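PDB 3E9N: putative short-chain dehydrogenase/reductase from Corynebacterium glutamicum, which is of unknown function but belongs to the short-chain dehydrogenase/reductase family and probably catalyses NAD(P)-dependent oxidoreduction, perhaps as an acetoacetyl-CoA reductase. Local coordinates for residues K6-G12 and D28-L34; V76-A82 and G126-I131; N106-A111 and A152-L156. One frame throughout, in Å; residues are numbered along the deposited sequence.

How the interactions relate
Interactions 1 and 2 lie in the parallel sheet of a Rossmann fold, and interaction 3 between two helices beside it. Strands 30-35, 7-11, 78-81 and 127-131 stand side by side in that order, so interactions 1 and 2, with centres about 9 Å apart, join through the shared border of 7-11 and 78-81. Interaction 1 closes before interaction 2 opens. The segments of interactions 2 and 3 alternate (76-82, 106-111, 126-131, 152-156), because helix 95-124 connects strand 78-81 to 127-131 and helix 144-164 follows; their centres are about 13 Å apart, and Tyr130 packs on Pro110 and Leu153. The series thus runs from the sheet's first crossover to a face shared with a second subunit.

Interaction 1 (K6-G12 and D28-L34); sequences KIAVVTG and DHIVYAL
Lys6 and His29 meet where parallel strands 7-11 and 30-34 begin, the strands of the first beta-alpha-beta unit of the Rossmann fold. With CG anti to the carbonyl carbon (chi1 -61°), the imidazole of His29 lies against segment 6-12, its CD2 3.6 Å from Lys6 CB and 3.7 Å from Ala8 CB. The small Ala8 leaves room for this ring, while Lys6, bent at chi3, brings its CE to 3.6 Å from His29 NE2, itself weakly hydrogen-bonded to Thr78 OG1. His29 ND1 donates to the Leu25 carbonyl and, weakly, to Asp28 OD2; OD1 of Asp28 forms a salt bridge with Arg211.

Ile7, Val9 and Tyr32 share one face of the sheet. The phenol ring of Tyr32 turns an edge to the backbone, with CD2 3.5 Å from Ala8 O in the ring plane, and its CE2 meets Ile7 CG2 at 4.0 Å. Ala8, Val10 and Val31 occupy the other face, covered by Leu25 of helix 16-25; here Val10 CG2 touches Val31 CG1 at 4.1 Å.

Five backbone hydrogen bonds tie the strands, among them Tyr32 N to Ala8 O at 2.8 Å. Gly12 takes a positive phi of 64°, which suits glycine, as the chain enters the TGxxxGxG sequence that in this family binds the dinucleotide cofactor, probably here too. Apolar faces thus flank paired backbones, while Lys6, Asp28 and His29 gather polar groups at the strands' N-terminal end.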
ATOM      1  N   LYS A   6     -23.539 -19.411 -20.198  1.00 38.52           N
ATOM      2  CA  LYS A   6     -22.341 -19.294 -19.281  1.00 38.77           C
ATOM      3  C   LYS A   6     -22.697 -19.610 -17.855  1.00 37.43           C
ATOM      4  O   LYS A   6     -23.856 -19.430 -17.425  1.00 37.59           O
ATOM      5  CB  LYS A   6     -21.753 -17.891 -19.324  1.00 40.02           C
ATOM      6  CG  LYS A   6     -21.257 -17.494 -20.712  1.00 43.96           C
ATOM      7  CD  LYS A   6     -20.137 -16.440 -20.657  1.00 47.41           C
ATOM      8  CE  LYS A   6     -20.569 -15.193 -19.955  1.00 49.38           C
ATOM      9  NZ  LYS A   6     -19.331 -14.480 -19.348  1.00 54.04           N
ATOM     10  N   ILE A   7     -21.705 -20.044 -17.091  1.00 35.77           N
ATOM     11  CA  ILE A   7     -22.000 -20.488 -15.741  1.00 34.43           C
ATOM     12  C   ILE A   7     -21.400 -19.658 -14.621  1.00 33.33           C
ATOM     13  O   ILE A   7     -20.199 -19.414 -14.593  1.00 33.99           O
ATOM     14  CB  ILE A   7     -21.623 -21.960 -15.604  1.00 34.60           C
ATOM     15  CG1 ILE A   7     -22.665 -22.782 -16.422  1.00 37.75           C
ATOM     16  CG2 ILE A   7     -21.616 -22.381 -14.156  1.00 33.03           C
ATOM     17  CD1 ILE A   7     -22.051 -23.675 -17.446  1.00 35.26           C
ATOM     18  N   ALA A   8     -22.251 -19.272 -13.678  1.00 31.73           N
ATOM     19  CA  ALA A   8     -21.887 -18.414 -12.575  1.00 31.63           C
ATOM     20  C   ALA A   8     -22.144 -19.128 -11.262  1.00 31.60           C
ATOM     21  O   ALA A   8     -23.156 -19.841 -11.116  1.00 31.88           O
ATOM     22  CB  ALA A   8     -22.741 -17.128 -12.610  1.00 30.06           C
ATOM     23  N   VAL A   9     -21.243 -18.927 -10.297  1.00 31.30           N
ATOM     24  CA  VAL A   9     -21.472 -19.369  -8.900  1.00 30.02           C
ATOM     25  C   VAL A   9     -21.307 -18.159  -7.965  1.00 30.18           C
ATOM     26  O   VAL A   9     -20.309 -17.447  -8.022  1.00 28.85           O
ATOM     27  CB  VAL A   9     -20.431 -20.429  -8.476  1.00 30.27           C
ATOM     28  CG1 VAL A   9     -20.583 -20.785  -6.983  1.00 28.87           C
ATOM     29  CG2 VAL A   9     -20.534 -21.642  -9.338  1.00 27.83           C
ATOM     30  N   VAL A  10     -22.291 -17.942  -7.101  1.00 30.94           N
ATOM     31  CA  VAL A  10     -22.309 -16.781  -6.232  1.00 30.55           C
ATOM     32  C   VAL A  10     -22.629 -17.233  -4.819  1.00 31.62           C
ATOM     33  O   VAL A  10     -23.723 -17.785  -4.588  1.00 30.70           O
ATOM     34  CB  VAL A  10     -23.413 -15.790  -6.666  1.00 30.74           C
ATOM     35  CG1 VAL A  10     -23.512 -14.639  -5.680  1.00 29.48           C
ATOM     36  CG2 VAL A  10     -23.216 -15.308  -8.104  1.00 28.57           C
ATOM     37  N   THR A  11     -21.685 -17.000  -3.889  1.00 32.07           N
ATOM     38  CA  THR A  11     -21.894 -17.220  -2.461  1.00 31.86           C
ATOM     39  C   THR A  11     -22.480 -15.985  -1.784  1.00 33.37           C
ATOM     40  O   THR A  11     -22.442 -14.869  -2.312  1.00 34.36           O
ATOM     41  CB  THR A  11     -20.604 -17.684  -1.716  1.00 32.24           C
ATOM     42  OG1 THR A  11     -19.600 -16.652  -1.730  1.00 32.62           O
ATOM     43  CG2 THR A  11     -20.032 -18.976  -2.323  1.00 28.66           C
ATOM     44  N   GLY A  12     -23.075 -16.179  -0.613  1.00 34.76           N
ATOM     45  CA  GLY A  12     -23.731 -15.075   0.084  1.00 34.56           C
ATOM     46  C   GLY A  12     -24.894 -14.581  -0.756  1.00 35.35           C
ATOM     47  O   GLY A  12     -25.252 -13.389  -0.711  1.00 36.13           O
ATOM     48  N   ASP A  28     -27.202 -13.445 -18.388  1.00 36.75           N
ATOM     49  CA  ASP A  28     -26.455 -14.157 -19.402  1.00 35.34           C
ATOM     50  C   ASP A  28     -25.731 -15.369 -18.843  1.00 34.92           C
ATOM     51  O   ASP A  28     -24.829 -15.857 -19.500  1.00 35.22           O
ATOM     52  CB  ASP A  28     -25.448 -13.217 -20.107  1.00 34.40           C
ATOM     53  CG  ASP A  28     -24.499 -12.527 -19.117  1.00 35.20           C
ATOM     54  OD1 ASP A  28     -23.479 -11.943 -19.551  1.00 33.60           O
ATOM     55  OD2 ASP A  28     -24.777 -12.590 -17.884  1.00 32.48           O
ATOM     56  N   HIS A  29     -26.061 -15.796 -17.616  1.00 34.12           N
ATOM     57  CA  HIS A  29     -25.483 -17.000 -17.014  1.00 33.75           C
ATOM     58  C   HIS A  29     -26.663 -17.750 -16.374  1.00 35.13           C
ATOM     59  O   HIS A  29     -27.643 -17.108 -15.919  1.00 34.50           O
ATOM     60  CB  HIS A  29     -24.522 -16.709 -15.835  1.00 32.91           C
ATOM     61  CG  HIS A  29     -23.299 -15.877 -16.156  1.00 33.40           C
ATOM     62  ND1 HIS A  29     -23.346 -14.505 -16.379  1.00 33.51           N
ATOM     63  CD2 HIS A  29     -21.983 -16.203 -16.153  1.00 29.94           C
ATOM     64  CE1 HIS A  29     -22.120 -14.037 -16.549  1.00 30.90           C
ATOM     65  NE2 HIS A  29     -21.270 -15.045 -16.428  1.00 32.67           N
ATOM     66  N   ILE A  30     -26.569 -19.089 -16.348  1.00 35.29           N
ATOM     67  CA  ILE A  30     -27.236 -19.917 -15.359  1.00 36.21           C
ATOM     68  C   ILE A  30     -26.480 -19.704 -14.056  1.00 35.58           C
ATOM     69  O   ILE A  30     -25.281 -19.903 -13.996  1.00 35.36           O
ATOM     70  CB  ILE A  30     -27.114 -21.440 -15.759  1.00 37.89           C
ATOM     71  CG1 ILE A  30     -27.948 -21.740 -17.017  1.00 38.61           C
ATOM     72  CG2 ILE A  30     -27.584 -22.381 -14.626  1.00 39.30           C
ATOM     73  CD1 ILE A  30     -27.102 -22.413 -18.107  1.00 44.69           C
ATOM     74  N   VAL A  31     -27.158 -19.267 -13.011  1.00 35.80           N
ATOM     75  CA  VAL A  31     -26.485 -18.886 -11.769  1.00 34.76           C
ATOM     76  C   VAL A  31     -26.733 -19.879 -10.632  1.00 35.49           C
ATOM     77  O   VAL A  31     -27.892 -20.069 -10.201  1.00 35.20           O
ATOM     78  CB  VAL A  31     -26.993 -17.511 -11.264  1.00 34.40           C
ATOM     79  CG1 VAL A  31     -26.335 -17.160  -9.947  1.00 35.68           C
ATOM     80  CG2 VAL A  31     -26.759 -16.410 -12.290  1.00 32.26           C
ATOM     81  N   TYR A  32     -25.665 -20.494 -10.126  1.00 35.36           N
ATOM     82  CA  TYR A  32     -25.770 -21.225  -8.861  1.00 35.62           C
ATOM     83  C   TYR A  32     -25.601 -20.307  -7.689  1.00 35.91           C
ATOM     84  O   TYR A  32     -24.515 -19.856  -7.401  1.00 36.50           O
ATOM     85  CB  TYR A  32     -24.796 -22.364  -8.803  1.00 35.30           C
ATOM     86  CG  TYR A  32     -25.056 -23.329  -9.938  1.00 37.72           C
ATOM     87  CD1 TYR A  32     -25.802 -24.506  -9.744  1.00 38.48           C
ATOM     88  CD2 TYR A  32     -24.604 -23.042 -11.209  1.00 36.05           C
ATOM     89  CE1 TYR A  32     -26.056 -25.387 -10.804  1.00 37.27           C
ATOM     90  CE2 TYR A  32     -24.844 -23.895 -12.249  1.00 38.14           C
ATOM     91  CZ  TYR A  32     -25.567 -25.065 -12.052  1.00 38.46           C
ATOM     92  OH  TYR A  32     -25.780 -25.877 -13.133  1.00 40.68           O
ATOM     93  N   ALA A  33     -26.708 -20.054  -7.011  1.00 36.44           N
ATOM     94  CA  ALA A  33     -26.783 -19.104  -5.942  1.00 37.38           C
ATOM     95  C   ALA A  33     -26.806 -19.777  -4.552  1.00 38.88           C
ATOM     96  O   ALA A  33     -27.873 -20.232  -4.078  1.00 39.35           O
ATOM     97  CB  ALA A  33     -28.026 -18.265  -6.135  1.00 36.17           C
ATOM     98  N   LEU A  34     -25.649 -19.820  -3.900  1.00 40.01           N
ATOM     99  CA  LEU A  34     -25.516 -20.405  -2.568  1.00 41.24           C
ATOM    100  C   LEU A  34     -25.843 -19.428  -1.447  1.00 43.03           C
ATOM    101  O   LEU A  34     -25.231 -18.350  -1.332  1.00 42.66           O
ATOM    102  CB  LEU A  34     -24.112 -20.949  -2.336  1.00 40.64           C
ATOM    103  CG  LEU A  34     -23.719 -22.220  -3.069  1.00 40.02           C
ATOM    104  CD1 LEU A  34     -23.540 -21.843  -4.524  1.00 38.66           C
ATOM    105  CD2 LEU A  34     -22.423 -22.812  -2.482  1.00 34.65           C
TER

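Interaction 2 (V76-A82 and G126-I131); sequences VDTLVHA and GCVIYI
The middle of the Rossmann sheet is built here: parallel strands 78-81 and 127-131 are its fourth and fifth along the chain, linked by helix 95-124 in a beta-alpha-beta crossover. Five backbone hydrogen bonds zip them together. The shortest is at the entrance, Cys127 N to Asp77 O at 2.7 Å, with the donor tilted 31° from the carbonyl plane. The next three are nearly straight, including Ile129 N to Leu79 O at 2.8 Å. The last is longer, with Ile131 N 3.3 Å from His81 O, as the strands reach their C-terminal ends. Gly126 suits its place at the start because, with no side chain, it lets its CA lie close to the carbonyls of Val76 and Asp77.

Leu79, His81, Val128 and Tyr130 point to one face. His81 and Tyr130 lie side by side with their planes only 18° apart, but the rings are slid so far that they barely overlap, their centroids being 5.1 Å apart. His81 CD2 lies 3.5 Å from both CD1 and CE1 of Tyr130. A methyl of Val128, CG1, fits against the edge of the imidazole, 3.7 Å from His81 NE2. That nitrogen also hydrogen-bonds to Ser114 OG of helix 95-124, which helps fix the ring's rotation. Leu79 runs alongside Val128, with CD2 4.2 Å from CG1.

On the other face Val80 and Ile129 pack against Ile210 of helix 203-214; both are beta-branched, which favours the extended backbone of a strand. At the strand ends, Ile131 CG1 rests 3.4 Å from His81 O. The chemistry is therefore that of a buried, largely hydrophobic core in which backbone polar groups pair across the strands, and the buried imidazole has a serine partner.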
ATOM      1  N   VAL A  76     -16.671 -23.201 -15.096  1.00 29.71           N
ATOM      2  CA  VAL A  76     -17.293 -22.075 -14.391  1.00 28.34           C
ATOM      3  C   VAL A  76     -16.745 -20.751 -14.957  1.00 28.53           C
ATOM      4  O   VAL A  76     -15.523 -20.531 -14.941  1.00 26.51           O
ATOM      5  CB  VAL A  76     -16.988 -22.075 -12.882  1.00 28.86           C
ATOM      6  CG1 VAL A  76     -17.644 -20.800 -12.180  1.00 27.17           C
ATOM      7  CG2 VAL A  76     -17.479 -23.383 -12.214  1.00 27.86           C
ATOM      8  N   ASP A  77     -17.646 -19.885 -15.427  1.00 27.76           N
ATOM      9  CA  ASP A  77     -17.236 -18.618 -16.077  1.00 29.41           C
ATOM     10  C   ASP A  77     -17.013 -17.490 -15.061  1.00 29.94           C
ATOM     11  O   ASP A  77     -16.091 -16.715 -15.199  1.00 30.13           O
ATOM     12  CB  ASP A  77     -18.280 -18.196 -17.122  1.00 28.02           C
ATOM     13  CG  ASP A  77     -18.428 -19.243 -18.219  1.00 28.94           C
ATOM     14  OD1 ASP A  77     -17.623 -19.214 -19.163  1.00 27.93           O
ATOM     15  OD2 ASP A  77     -19.323 -20.123 -18.124  1.00 29.97           O
ATOM     16  N   THR A  78     -17.866 -17.443 -14.032  1.00 29.91           N
ATOM     17  CA  THR A  78     -17.872 -16.396 -13.057  1.00 29.54           C
ATOM     18  C   THR A  78     -18.119 -17.028 -11.669  1.00 29.21           C
ATOM     19  O   THR A  78     -19.122 -17.736 -11.435  1.00 29.90           O
ATOM     20  CB  THR A  78     -19.014 -15.363 -13.379  1.00 30.66           C
ATOM     21  OG1 THR A  78     -18.868 -14.889 -14.717  1.00 33.72           O
ATOM     22  CG2 THR A  78     -18.985 -14.176 -12.434  1.00 28.60           C
ATOM     23  N   LEU A  79     -17.210 -16.744 -10.749  1.00 27.99           N
ATOM     24  CA  LEU A  79     -17.328 -17.126  -9.359  1.00 28.15           C
ATOM     25  C   LEU A  79     -17.182 -15.846  -8.515  1.00 28.17           C
ATOM     26  O   LEU A  79     -16.137 -15.156  -8.566  1.00 27.99           O
ATOM     27  CB  LEU A  79     -16.185 -18.094  -9.018  1.00 27.51           C
ATOM     28  CG  LEU A  79     -15.977 -18.487  -7.544  1.00 30.29           C
ATOM     29  CD1 LEU A  79     -17.280 -19.105  -6.852  1.00 22.16           C
ATOM     30  CD2 LEU A  79     -14.685 -19.392  -7.353  1.00 27.34           C
ATOM     31  N   VAL A  80     -18.209 -15.535  -7.742  1.00 27.97           N
ATOM     32  CA  VAL A  80     -18.232 -14.317  -6.930  1.00 28.28           C
ATOM     33  C   VAL A  80     -18.417 -14.710  -5.465  1.00 28.85           C
ATOM     34  O   VAL A  80     -19.407 -15.337  -5.124  1.00 29.39           O
ATOM     35  CB  VAL A  80     -19.405 -13.416  -7.332  1.00 28.47           C
ATOM     36  CG1 VAL A  80     -19.539 -12.169  -6.349  1.00 26.44           C
ATOM     37  CG2 VAL A  80     -19.260 -13.010  -8.802  1.00 26.40           C
ATOM     38  N   HIS A  81     -17.476 -14.321  -4.620  1.00 29.49           N
ATOM     39  CA  HIS A  81     -17.450 -14.684  -3.235  1.00 30.92           C
ATOM     40  C   HIS A  81     -18.057 -13.492  -2.471  1.00 33.31           C
ATOM     41  O   HIS A  81     -17.357 -12.536  -2.165  1.00 33.03           O
ATOM     42  CB  HIS A  81     -16.006 -14.945  -2.749  1.00 30.66           C
ATOM     43  CG  HIS A  81     -15.296 -16.088  -3.430  1.00 30.26           C
ATOM     44  ND1 HIS A  81     -15.620 -17.417  -3.216  1.00 30.07           N
ATOM     45  CD2 HIS A  81     -14.251 -16.098  -4.298  1.00 30.18           C
ATOM     46  CE1 HIS A  81     -14.809 -18.195  -3.916  1.00 29.27           C
ATOM     47  NE2 HIS A  81     -13.951 -17.420  -4.568  1.00 29.95           N
ATOM     48  N   ALA A  82     -19.376 -13.525  -2.257  1.00 34.40           N
ATOM     49  CA  ALA A  82     -20.063 -12.548  -1.421  1.00 35.30           C
ATOM     50  C   ALA A  82     -20.506 -13.096  -0.028  1.00 36.07           C
ATOM     51  O   ALA A  82     -21.174 -12.416   0.699  1.00 36.74           O
ATOM     52  CB  ALA A  82     -21.269 -11.971  -2.162  1.00 35.45           C
ATOM     53  N   GLY A 126     -12.334 -18.600 -16.461  1.00 32.34           N
ATOM     54  CA  GLY A 126     -13.310 -17.785 -15.748  1.00 31.66           C
ATOM     55  C   GLY A 126     -12.749 -16.619 -14.954  1.00 32.32           C
ATOM     56  O   GLY A 126     -11.524 -16.379 -14.878  1.00 32.62           O
ATOM     57  N   CYS A 127     -13.662 -15.882 -14.350  1.00 32.71           N
ATOM     58  CA  CYS A 127     -13.323 -14.737 -13.513  0.50 34.05           C
ATOM     59  C   CYS A 127     -13.698 -15.049 -12.086  1.00 33.36           C
ATOM     60  O   CYS A 127     -14.831 -15.491 -11.846  1.00 33.66           O
ATOM     61  CB  CYS A 127     -14.172 -13.541 -13.911  0.50 33.64           C
ATOM     62  SG  CYS A 127     -13.823 -12.962 -15.501  0.50 40.37           S
ATOM     63  N   VAL A 128     -12.773 -14.805 -11.161  1.00 31.96           N
ATOM     64  CA  VAL A 128     -13.013 -14.973  -9.742  1.00 32.54           C
ATOM     65  C   VAL A 128     -13.017 -13.576  -9.111  1.00 32.93           C
ATOM     66  O   VAL A 128     -12.055 -12.827  -9.213  1.00 32.67           O
ATOM     67  CB  VAL A 128     -11.926 -15.895  -9.042  1.00 32.66           C
ATOM     68  CG1 VAL A 128     -12.212 -16.041  -7.520  1.00 32.50           C
ATOM     69  CG2 VAL A 128     -11.911 -17.254  -9.661  1.00 31.25           C
ATOM     70  N   ILE A 129     -14.120 -13.213  -8.480  1.00 33.27           N
ATOM     71  CA  ILE A 129     -14.205 -11.916  -7.900  1.00 33.48           C
ATOM     72  C   ILE A 129     -14.405 -12.031  -6.406  1.00 33.54           C
ATOM     73  O   ILE A 129     -15.309 -12.734  -5.970  1.00 34.84           O
ATOM     74  CB  ILE A 129     -15.339 -11.108  -8.520  1.00 34.13           C
ATOM     75  CG1 ILE A 129     -15.028 -10.860 -10.007  1.00 34.65           C
ATOM     76  CG2 ILE A 129     -15.479  -9.769  -7.765  1.00 32.39           C
ATOM     77  CD1 ILE A 129     -16.231 -10.760 -10.883  1.00 35.96           C
ATOM     78  N   TYR A 130     -13.557 -11.364  -5.627  1.00 33.08           N
ATOM     79  CA  TYR A 130     -13.701 -11.320  -4.153  1.00 32.26           C
ATOM     80  C   TYR A 130     -14.324  -9.999  -3.735  1.00 32.58           C
ATOM     81  O   TYR A 130     -13.954  -8.951  -4.299  1.00 31.85           O
ATOM     82  CB  TYR A 130     -12.339 -11.465  -3.487  1.00 32.38           C
ATOM     83  CG  TYR A 130     -11.553 -12.721  -3.864  1.00 33.64           C
ATOM     84  CD1 TYR A 130     -11.753 -13.906  -3.201  1.00 35.19           C
ATOM     85  CD2 TYR A 130     -10.577 -12.693  -4.878  1.00 35.80           C
ATOM     86  CE1 TYR A 130     -11.006 -15.044  -3.550  1.00 38.42           C
ATOM     87  CE2 TYR A 130      -9.835 -13.811  -5.230  1.00 34.67           C
ATOM     88  CZ  TYR A 130     -10.046 -14.971  -4.564  1.00 38.25           C
ATOM     89  OH  TYR A 130      -9.353 -16.112  -4.924  1.00 42.38           O
ATOM     90  N   ILE A 131     -15.304 -10.035  -2.817  1.00 32.77           N
ATOM     91  CA  ILE A 131     -15.843  -8.823  -2.245  1.00 33.97           C
ATOM     92  C   ILE A 131     -15.179  -8.669  -0.927  1.00 36.05           C
ATOM     93  O   ILE A 131     -15.417  -9.473  -0.031  1.00 36.55           O
ATOM     94  CB  ILE A 131     -17.323  -8.889  -1.957  1.00 34.27           C
ATOM     95  CG1 ILE A 131     -18.085  -9.400  -3.166  1.00 36.24           C
ATOM     96  CG2 ILE A 131     -17.860  -7.488  -1.609  1.00 32.43           C
ATOM     97  CD1 ILE A 131     -18.215  -8.410  -4.202  1.00 40.52           C
TER

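Interaction 3 (N106-A111 and A152-L156); sequences NVIVPA and ALRGL
Val107 and Leu156 are central to this packing of helix 95-124 against helix 144-164, the two long helices that commonly form a four-helix bundle between subunits in short-chain dehydrogenases. The segment axes run 24° from parallel and approach to 9.3 Å. Val107 CG2 reaches Ala152 CB at 3.8 Å, where the small alanine allows the valine to come close. One turn on, Leu156 extends CG anti to its backbone N (chi1 170°), carrying CD2 over to Ala111 CB at 3.6 Å and to Val107 O at 3.5 Å. The contact is buried and made by apolar side chains, so it needs no hydrogen bond between the segments, and none is found.

Around this first shell, Trp99 of a second subunit packs on Val107 and Ala111, and Ala152 meets Ala152 of that subunit. Toward the sheet, Pro110 and Leu153 both rest on Tyr130 of strand 127-131.

Helix 95-124 is itself uneven here. A wider pi-type turn spans 106-108, and the helix kinks at Pro110, whose nitrogen has no hydrogen to give to the preceding turn. Beside this irregular turn, Leu153 sets its CD1 methyl 3.3 Å from the carbonyl oxygen of Asn106.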
ATOM      1  N   ASN A 106     -14.354 -15.499   5.560  1.00 36.55           N
ATOM      2  CA  ASN A 106     -13.859 -14.422   4.660  1.00 36.59           C
ATOM      3  C   ASN A 106     -12.577 -14.769   3.856  1.00 35.82           C
ATOM      4  O   ASN A 106     -12.250 -14.124   2.847  1.00 34.39           O
ATOM      5  CB  ASN A 106     -13.618 -13.122   5.423  1.00 36.58           C
ATOM      6  CG  ASN A 106     -14.845 -12.630   6.200  1.00 42.25           C
ATOM      7  OD1 ASN A 106     -15.979 -12.931   5.851  1.00 47.35           O
ATOM      8  ND2 ASN A 106     -14.608 -11.797   7.240  1.00 47.18           N
ATOM      9  N   VAL A 107     -11.836 -15.782   4.312  1.00 35.13           N
ATOM     10  CA  VAL A 107     -10.535 -16.056   3.719  1.00 33.64           C
ATOM     11  C   VAL A 107     -10.425 -17.527   3.322  1.00 33.49           C
ATOM     12  O   VAL A 107     -10.118 -17.825   2.165  1.00 34.35           O
ATOM     13  CB  VAL A 107      -9.405 -15.702   4.692  1.00 33.68           C
ATOM     14  CG1 VAL A 107      -8.054 -15.961   4.071  1.00 33.59           C
ATOM     15  CG2 VAL A 107      -9.522 -14.245   5.139  1.00 33.12           C
ATOM     16  N   ILE A 108     -10.688 -18.456   4.244  1.00 31.94           N
ATOM     17  CA  ILE A 108     -10.428 -19.864   3.920  1.00 30.64           C
ATOM     18  C   ILE A 108     -11.419 -20.457   2.897  1.00 30.17           C
ATOM     19  O   ILE A 108     -11.033 -21.068   1.915  1.00 30.32           O
ATOM     20  CB  ILE A 108     -10.232 -20.751   5.170  1.00 31.21           C
ATOM     21  CG1 ILE A 108      -9.200 -20.128   6.126  1.00 29.95           C
ATOM     22  CG2 ILE A 108      -9.759 -22.116   4.716  1.00 31.55           C
ATOM     23  CD1 ILE A 108      -9.121 -20.741   7.600  1.00 29.21           C
ATOM     24  N   VAL A 109     -12.700 -20.147   3.065  1.00 29.93           N
ATOM     25  CA  VAL A 109     -13.711 -20.590   2.146  1.00 29.21           C
ATOM     26  C   VAL A 109     -13.411 -20.037   0.724  1.00 30.08           C
ATOM     27  O   VAL A 109     -13.286 -20.830  -0.204  1.00 30.50           O
ATOM     28  CB  VAL A 109     -15.105 -20.211   2.658  1.00 28.67           C
ATOM     29  CG1 VAL A 109     -16.093 -20.224   1.518  1.00 27.78           C
ATOM     30  CG2 VAL A 109     -15.531 -21.139   3.834  1.00 28.58           C
ATOM     31  N   PRO A 110     -13.225 -18.695   0.549  1.00 30.23           N
ATOM     32  CA  PRO A 110     -12.865 -18.264  -0.847  1.00 29.50           C
ATOM     33  C   PRO A 110     -11.659 -18.993  -1.416  1.00 29.68           C
ATOM     34  O   PRO A 110     -11.720 -19.474  -2.544  1.00 30.25           O
ATOM     35  CB  PRO A 110     -12.622 -16.760  -0.730  1.00 29.89           C
ATOM     36  CG  PRO A 110     -13.518 -16.321   0.493  1.00 30.11           C
ATOM     37  CD  PRO A 110     -13.419 -17.544   1.461  1.00 29.77           C
ATOM     38  N   ALA A 111     -10.593 -19.134  -0.649  1.00 29.81           N
ATOM     39  CA  ALA A 111      -9.452 -19.879  -1.126  1.00 30.45           C
ATOM     40  C   ALA A 111      -9.799 -21.336  -1.460  1.00 30.89           C
ATOM     41  O   ALA A 111      -9.334 -21.863  -2.455  1.00 31.96           O
ATOM     42  CB  ALA A 111      -8.352 -19.865  -0.095  1.00 29.69           C
ATOM     43  N   ALA A 152      -5.973 -10.057   4.916  1.00 31.16           N
ATOM     44  CA  ALA A 152      -5.750 -11.432   4.488  1.00 29.83           C
ATOM     45  C   ALA A 152      -6.341 -11.769   3.089  1.00 29.46           C
ATOM     46  O   ALA A 152      -5.665 -12.346   2.203  1.00 28.77           O
ATOM     47  CB  ALA A 152      -6.276 -12.369   5.533  1.00 28.83           C
ATOM     48  N   LEU A 153      -7.599 -11.381   2.892  1.00 28.55           N
ATOM     49  CA  LEU A 153      -8.347 -11.728   1.711  1.00 28.30           C
ATOM     50  C   LEU A 153      -7.636 -11.080   0.531  1.00 28.60           C
ATOM     51  O   LEU A 153      -7.486 -11.651  -0.536  1.00 29.34           O
ATOM     52  CB  LEU A 153      -9.762 -11.206   1.866  1.00 26.90           C
ATOM     53  CG  LEU A 153     -10.636 -11.283   0.628  1.00 30.90           C
ATOM     54  CD1 LEU A 153     -10.886 -12.790   0.149  1.00 28.39           C
ATOM     55  CD2 LEU A 153     -11.924 -10.617   0.980  1.00 33.39           C
ATOM     56  N   ARG A 154      -7.116  -9.897   0.771  1.00 29.36           N
ATOM     57  CA  ARG A 154      -6.435  -9.155  -0.259  1.00 30.53           C
ATOM     58  C   ARG A 154      -5.124  -9.789  -0.694  1.00 30.51           C
ATOM     59  O   ARG A 154      -4.852  -9.829  -1.896  1.00 31.35           O
ATOM     60  CB  ARG A 154      -6.225  -7.694   0.171  1.00 30.22           C
ATOM     61  CG  ARG A 154      -5.423  -6.896  -0.885  1.00 32.42           C
ATOM     62  CD  ARG A 154      -6.189  -6.791  -2.231  1.00 36.24           C
ATOM     63  NE  ARG A 154      -5.430  -5.986  -3.189  1.00 40.15           N
ATOM     64  CZ  ARG A 154      -5.748  -4.731  -3.512  1.00 37.17           C
ATOM     65  NH1 ARG A 154      -5.002  -4.056  -4.357  1.00 35.33           N
ATOM     66  NH2 ARG A 154      -6.832  -4.171  -3.007  1.00 36.51           N
ATOM     67  N   GLY A 155      -4.310 -10.288   0.248  1.00 30.10           N
ATOM     68  CA  GLY A 155      -3.088 -11.045  -0.137  1.00 30.16           C
ATOM     69  C   GLY A 155      -3.370 -12.376  -0.852  1.00 30.85           C
ATOM     70  O   GLY A 155      -2.609 -12.828  -1.727  1.00 31.86           O
ATOM     71  N   LEU A 156      -4.440 -13.032  -0.442  1.00 30.82           N
ATOM     72  CA  LEU A 156      -4.947 -14.227  -1.114  1.00 30.82           C
ATOM     73  C   LEU A 156      -5.260 -13.884  -2.577  1.00 31.09           C
ATOM     74  O   LEU A 156      -4.753 -14.535  -3.476  1.00 31.07           O
ATOM     75  CB  LEU A 156      -6.252 -14.735  -0.420  1.00 30.06           C
ATOM     76  CG  LEU A 156      -7.066 -15.852  -1.125  1.00 29.21           C
ATOM     77  CD1 LEU A 156      -6.232 -17.071  -1.460  1.00 25.94           C
ATOM     78  CD2 LEU A 156      -8.238 -16.270  -0.286  1.00 29.15           C
TER